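Local structure of protein piwi (Drosophila melanogaster, 6KR6) at residues 648-653 with 689-694; 724-729 with 741-746. The protein binds piRNAs directly and, in complex with them, represses transposable elements, acting as a Piwi-subfamily Argonaute with an RNase H-like domain. All blocks are in the same frame, centred on the assembly; numbering follows the deposited sequence.

Following the chain from the N terminus, strand 646-652 comes first and contact 1 closes when the chain, after running through helix 659-680, returns parallel to it as strand 687-695. Contact 2 follows in series, with neither nesting nor crossing: strand 725-729 pairs antiparallel with strand 741-745 after a connection of only 11 residues, making a beta hairpin. The two contacts meet because 741-745 also runs antiparallel to 687-695, with probable hydrogen bonds from Val692 N to Asn744 O and from Ser742 N to Thr694 O. Strand 741-745 thereby adds the hairpin beside 687-695, on the side away from strand 646-652, which ends at Asp652.

Contact 1: residues 648-653 with 689-694. With ZN (zinc ion), chain N; HG (mercury (II) ion), chain G.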
loop_
_atom_site.group_PDB
_atom_site.type_symbol
_atom_site.label_atom_id
_atom_site.label_comp_id
_atom_site.label_asym_id
_atom_site.label_seq_id
_atom_site.Cartn_x
_atom_site.Cartn_y
_atom_site.Cartn_z
ATOM N N VAL A 648 9.315 -17.046 10.129
ATOM C CA VAL A 648 9.442 -15.759 9.455
ATOM C C VAL A 648 8.036 -15.290 9.107
ATOM O O VAL A 648 7.363 -15.883 8.254
ATOM C CB VAL A 648 10.328 -15.847 8.205
ATOM C CG1 VAL A 648 10.375 -14.503 7.495
ATOM C CG2 VAL A 648 11.730 -16.298 8.581
ATOM N N PHE A 649 7.593 -14.225 9.768
ATOM C CA PHE A 649 6.244 -13.694 9.627
ATOM C C PHE A 649 6.298 -12.456 8.740
ATOM O O PHE A 649 6.979 -11.482 9.075
ATOM C CB PHE A 649 5.669 -13.350 11.002
ATOM C CG PHE A 649 4.192 -13.068 11.006
ATOM C CD1 PHE A 649 3.699 -11.857 10.554
ATOM C CD2 PHE A 649 3.298 -14.002 11.499
ATOM C CE1 PHE A 649 2.342 -11.594 10.569
ATOM C CE2 PHE A 649 1.939 -13.741 11.520
ATOM C CZ PHE A 649 1.462 -12.536 11.054
ATOM N N TYR A 650 5.582 -12.493 7.617
ATOM C CA TYR A 650 5.493 -11.362 6.698
ATOM C C TYR A 650 4.129 -10.704 6.854
ATOM O O TYR A 650 3.095 -11.361 6.688
ATOM C CB TYR A 650 5.725 -11.803 5.252
ATOM C CG TYR A 650 7.162 -12.163 4.953
ATOM C CD1 TYR A 650 8.168 -11.211 5.038
ATOM C CD2 TYR A 650 7.510 -13.452 4.577
ATOM C CE1 TYR A 650 9.485 -11.534 4.764
ATOM C CE2 TYR A 650 8.823 -13.785 4.300
ATOM C CZ TYR A 650 9.806 -12.823 4.395
ATOM O OH TYR A 650 11.112 -13.154 4.120
ATOM N N ARG A 651 4.133 -9.411 7.172
ATOM C CA ARG A 651 2.927 -8.664 7.504
ATOM C C ARG A 651 2.671 -7.596 6.448
ATOM O O ARG A 651 3.573 -6.820 6.114
ATOM C CB ARG A 651 3.060 -8.028 8.891
ATOM C CG ARG A 651 1.805 -7.351 9.411
ATOM C CD ARG A 651 0.627 -8.308 9.460
ATOM N NE ARG A 651 -0.394 -7.859 10.403
ATOM C CZ ARG A 651 -1.285 -6.907 10.148
ATOM N NH1 ARG A 651 -2.178 -6.568 11.068
ATOM N NH2 ARG A 651 -1.281 -6.289 8.975
ATOM N N ASP A 652 1.443 -7.554 5.934
ATOM C CA ASP A 652 1.041 -6.593 4.912
ATOM C C ASP A 652 0.287 -5.456 5.595
ATOM O O ASP A 652 -0.811 -5.661 6.122
ATOM C CB ASP A 652 0.187 -7.271 3.841
ATOM C CG ASP A 652 -0.154 -6.349 2.676
ATOM O OD1 ASP A 652 -0.906 -5.370 2.876
ATOM O OD2 ASP A 652 0.326 -6.612 1.552
ATOM N N GLY A 653 0.878 -4.264 5.590
ATOM C CA GLY A 653 0.260 -3.117 6.227
ATOM C C GLY A 653 1.045 -1.830 6.069
ATOM O O GLY A 653 1.818 -1.680 5.118
ATOM N N ALA A 689 11.158 -13.902 13.349
ATOM C CA ALA A 689 11.398 -12.688 12.578
ATOM C C ALA A 689 10.047 -12.125 12.165
ATOM O O ALA A 689 9.259 -12.816 11.511
ATOM C CB ALA A 689 12.266 -12.965 11.349
ATOM N N TYR A 690 9.776 -10.884 12.556
ATOM C CA TYR A 690 8.526 -10.204 12.235
ATOM C C TYR A 690 8.853 -9.049 11.300
ATOM O O TYR A 690 9.498 -8.077 11.708
ATOM C CB TYR A 690 7.830 -9.713 13.503
ATOM C CG TYR A 690 6.431 -9.192 13.274
ATOM C CD1 TYR A 690 6.213 -7.867 12.923
ATOM C CD2 TYR A 690 5.327 -10.025 13.409
ATOM C CE1 TYR A 690 4.935 -7.385 12.713
ATOM C CE2 TYR A 690 4.043 -9.551 13.201
ATOM C CZ TYR A 690 3.854 -8.230 12.853
ATOM O OH TYR A 690 2.581 -7.748 12.643
ATOM N N ILE A 691 8.408 -9.154 10.050
ATOM C CA ILE A 691 8.735 -8.190 9.008
ATOM C C ILE A 691 7.442 -7.601 8.464
ATOM O O ILE A 691 6.509 -8.341 8.131
ATOM C CB ILE A 691 9.556 -8.836 7.879
ATOM C CG1 ILE A 691 10.751 -9.589 8.460
ATOM C CG2 ILE A 691 10.025 -7.786 6.890
ATOM C CD1 ILE A 691 11.527 -10.359 7.427
ATOM N N VAL A 692 7.392 -6.276 8.369
ATOM C CA VAL A 692 6.253 -5.568 7.799
ATOM C C VAL A 692 6.583 -5.241 6.349
ATOM O O VAL A 692 7.585 -4.572 6.067
ATOM C CB VAL A 692 5.925 -4.296 8.594
ATOM C CG1 VAL A 692 4.701 -3.616 8.009
ATOM C CG2 VAL A 692 5.707 -4.632 10.061
ATOM N N VAL A 693 5.742 -5.708 5.431
ATOM C CA VAL A 693 5.974 -5.572 3.998
ATOM C C VAL A 693 5.121 -4.422 3.478
ATOM O O VAL A 693 3.889 -4.458 3.576
ATOM C CB VAL A 693 5.655 -6.879 3.257
ATOM C CG1 VAL A 693 5.616 -6.642 1.759
ATOM C CG2 VAL A 693 6.681 -7.945 3.606
ATOM N N THR A 694 5.775 -3.406 2.913
ATOM C CA THR A 694 5.103 -2.205 2.432
ATOM C C THR A 694 5.561 -1.890 1.015
ATOM O O THR A 694 6.765 -1.816 0.751
ATOM C CB THR A 694 5.388 -1.006 3.346
ATOM O OG1 THR A 694 4.850 -1.254 4.652
ATOM C CG2 THR A 694 4.764 0.260 2.781
HETATM ZN ZN ZN N . -2.766 -5.909 2.351
HETATM HG HG HG G . 1.042 -9.103 0.595
#
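The RNase H-like fold of the Piwi domain places two parallel central strands side by side here, with Phe649 paired to Tyr690 and, at the end of the first strand, Asp652, an active-site residue by similarity. The ladder is regular: Phe649 N donates to Ala689 O, Ile691 N to Phe649 O, Arg651 N to Ile691 O and Val693 N to Arg651 O. On one face the Phe649 and Tyr690 rings lie alongside each other, their planes 13° apart but slid so far that they barely overlap, with Phe649 CD1 3.5 Å from Tyr690 CE2. Both side chains leave the backbone with CG anti to N (chi1 -168° and -171°), which sends the rings the same way. Farther along this face Arg651 runs its methylenes past Tyr690 OH, CG at 3.3 Å, and the bend at chi2 then turns the rest of the chain. The ends of both residues reach Glu666 of helix 659-680, by a salt bridge from Arg651 NH1 and a hydrogen bond with Tyr690 OH. Replacing Tyr690 with an alanine would probably leave Phe649 without its neighbouring ring and Glu666 without a hydrogen-bond partner, opening a gap beside the methylenes of Arg651. On the other face Tyr650 packs its CE1 3.6 Å from Ile691 CD1 and its CD1 3.9 Å from Val693 CG2, while its hydroxyl is hydrogen-bonded to Thr761. Asp652 shares this face and divides its carboxylate between two metals: OD1 binds zinc at 2.0 Å, together with Asp581, and OD2 binds mercury at 2.8 Å, together with Cys781. Just past the end of the first strand, Gly653 O accepts from Thr694 OG1 at 3.1 Å, the hydroxyl lying above the carbonyl plane.

Contact 2: residues 724-729 with 741-746; sequences YDFYLV and TSYNVL
With chi1 at 61°, Phe726 holds CG between its own backbone N and carbonyl carbon, while Tyr743 turns its CG beside the backbone N (chi1 -56°); the two side chains therefore cross within the hairpin. Tyr743 CB sits over one face of the Phe726 ring, 3.9 Å from its centroid in a CH-pi contact, and Tyr743 CD2 comes to 3.4 Å from Phe726 CE2. Leu728 meets the same tyrosine at its ring edge, CB lying 3.4 Å from Tyr743 CE2. Across the opposite face of the hairpin, Tyr727 CE1 touches Ser742 CB at 3.7 Å. Phe726 with Tyr743 and Leu728 with Thr741 are antiparallel hydrogen-bonded pairs, each joined by two backbone bonds. At the hairpin's open end Tyr724 O accepts from Val745 N at 2.9 Å and, weakly, from Asn744 ND2, and Val745 CG2 lies over one face of the Tyr724 ring, toward its rim. Helix 754-764 covers the face bearing Phe726, Leu728 and Tyr743 through Gln758, Tyr762 and Thr761, while strand 741-745 is flanked by 687-695 and strand 725-729 by 712-714.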
loop_
_atom_site.group_PDB
_atom_site.type_symbol
_atom_site.label_atom_id
_atom_site.label_comp_id
_atom_site.label_asym_id
_atom_site.label_seq_id
_atom_site.Cartn_x
_atom_site.Cartn_y
_atom_site.Cartn_z
ATOM N N TYR A 724 15.264 -1.102 11.576
ATOM C CA TYR A 724 16.071 -2.118 10.904
ATOM C C TYR A 724 15.250 -2.609 9.718
ATOM O O TYR A 724 14.377 -3.469 9.864
ATOM C CB TYR A 724 16.434 -3.252 11.857
ATOM C CG TYR A 724 17.033 -4.471 11.184
ATOM C CD1 TYR A 724 17.860 -4.347 10.070
ATOM C CD2 TYR A 724 16.762 -5.750 11.656
ATOM C CE1 TYR A 724 18.399 -5.460 9.451
ATOM C CE2 TYR A 724 17.298 -6.868 11.045
ATOM C CZ TYR A 724 18.115 -6.717 9.943
ATOM O OH TYR A 724 18.650 -7.828 9.333
ATOM N N ASP A 725 15.526 -2.059 8.540
ATOM C CA ASP A 725 14.717 -2.338 7.366
ATOM C C ASP A 725 15.566 -2.172 6.115
ATOM O O ASP A 725 16.727 -1.759 6.172
ATOM C CB ASP A 725 13.488 -1.424 7.312
ATOM C CG ASP A 725 13.841 0.037 7.488
ATOM O OD1 ASP A 725 14.945 0.328 7.992
ATOM O OD2 ASP A 725 13.012 0.895 7.119
ATOM N N PHE A 726 14.963 -2.503 4.976
ATOM C CA PHE A 726 15.647 -2.380 3.695
ATOM C C PHE A 726 14.613 -2.295 2.580
ATOM O O PHE A 726 13.410 -2.466 2.798
ATOM C CB PHE A 726 16.612 -3.549 3.458
ATOM C CG PHE A 726 15.947 -4.899 3.424
ATOM C CD1 PHE A 726 15.779 -5.634 4.586
ATOM C CD2 PHE A 726 15.504 -5.441 2.227
ATOM C CE1 PHE A 726 15.175 -6.878 4.557
ATOM C CE2 PHE A 726 14.899 -6.683 2.192
ATOM C CZ PHE A 726 14.734 -7.403 3.360
ATOM N N TYR A 727 15.108 -2.012 1.380
ATOM C CA TYR A 727 14.313 -2.030 0.163
ATOM C C TYR A 727 14.773 -3.179 -0.723
ATOM O O TYR A 727 15.944 -3.569 -0.706
ATOM C CB TYR A 727 14.429 -0.710 -0.607
ATOM C CG TYR A 727 13.884 0.499 0.119
ATOM C CD1 TYR A 727 12.515 0.704 0.239
ATOM C CD2 TYR A 727 14.738 1.448 0.665
ATOM C CE1 TYR A 727 12.013 1.813 0.896
ATOM C CE2 TYR A 727 14.246 2.561 1.322
ATOM C CZ TYR A 727 12.884 2.738 1.434
ATOM O OH TYR A 727 12.394 3.845 2.088
ATOM N N LEU A 728 13.839 -3.717 -1.499
ATOM C CA LEU A 728 14.137 -4.803 -2.420
ATOM C C LEU A 728 13.292 -4.640 -3.671
ATOM O O LEU A 728 12.091 -4.361 -3.586
ATOM C CB LEU A 728 13.878 -6.170 -1.776
ATOM C CG LEU A 728 13.819 -7.403 -2.686
ATOM C CD1 LEU A 728 15.178 -7.711 -3.291
ATOM C CD2 LEU A 728 13.279 -8.616 -1.936
ATOM N N VAL A 729 13.928 -4.794 -4.825
ATOM C CA VAL A 729 13.241 -4.898 -6.103
ATOM C C VAL A 729 13.315 -6.360 -6.517
ATOM O O VAL A 729 14.400 -6.889 -6.776
ATOM C CB VAL A 729 13.859 -3.978 -7.163
ATOM C CG1 VAL A 729 13.418 -4.405 -8.554
ATOM C CG2 VAL A 729 13.464 -2.535 -6.902
ATOM N N THR A 741 9.762 -2.731 -2.911
ATOM C CA THR A 741 9.110 -3.197 -1.700
ATOM C C THR A 741 9.984 -2.871 -0.498
ATOM O O THR A 741 11.207 -3.025 -0.544
ATOM C CB THR A 741 8.846 -4.702 -1.769
ATOM O OG1 THR A 741 8.357 -5.042 -3.073
ATOM C CG2 THR A 741 7.811 -5.106 -0.735
ATOM N N SER A 742 9.353 -2.403 0.574
ATOM C CA SER A 742 10.049 -2.039 1.801
ATOM C C SER A 742 9.788 -3.110 2.850
ATOM O O SER A 742 8.640 -3.320 3.257
ATOM C CB SER A 742 9.594 -0.669 2.305
ATOM O OG SER A 742 10.223 -0.346 3.534
ATOM N N TYR A 743 10.848 -3.786 3.283
ATOM C CA TYR A 743 10.757 -4.823 4.302
ATOM C C TYR A 743 11.317 -4.267 5.602
ATOM O O TYR A 743 12.501 -3.914 5.671
ATOM C CB TYR A 743 11.508 -6.084 3.874
ATOM C CG TYR A 743 11.042 -6.640 2.549
ATOM C CD1 TYR A 743 10.041 -7.599 2.489
ATOM C CD2 TYR A 743 11.599 -6.201 1.356
ATOM C CE1 TYR A 743 9.610 -8.107 1.280
ATOM C CE2 TYR A 743 11.173 -6.703 0.144
ATOM C CZ TYR A 743 10.181 -7.657 0.111
ATOM O OH TYR A 743 9.753 -8.163 -1.095
ATOM N N ASN A 744 10.469 -4.197 6.626
ATOM C CA ASN A 744 10.795 -3.572 7.904
ATOM C C ASN A 744 10.773 -4.638 8.991
ATOM O O ASN A 744 9.702 -5.123 9.370
ATOM C CB ASN A 744 9.813 -2.445 8.217
ATOM C CG ASN A 744 10.252 -1.590 9.387
ATOM O OD1 ASN A 744 9.541 -0.675 9.793
ATOM N ND2 ASN A 744 11.432 -1.873 9.928
ATOM N N VAL A 745 11.951 -4.980 9.508
ATOM C CA VAL A 745 12.098 -6.037 10.503
ATOM C C VAL A 745 11.907 -5.404 11.879
ATOM O O VAL A 745 12.832 -4.817 12.443
ATOM C CB VAL A 745 13.454 -6.734 10.387
ATOM C CG1 VAL A 745 13.550 -7.872 11.387
ATOM C CG2 VAL A 745 13.671 -7.235 8.967
ATOM N N LEU A 746 10.696 -5.528 12.424
ATOM C CA LEU A 746 10.429 -4.984 13.752
ATOM C C LEU A 746 11.144 -5.789 14.830
ATOM O O LEU A 746 11.841 -5.223 15.681
ATOM C CB LEU A 746 8.924 -4.946 14.011
ATOM C CG LEU A 746 8.134 -4.010 13.098
ATOM C CD1 LEU A 746 6.713 -3.850 13.603
ATOM C CD2 LEU A 746 8.827 -2.662 12.993
#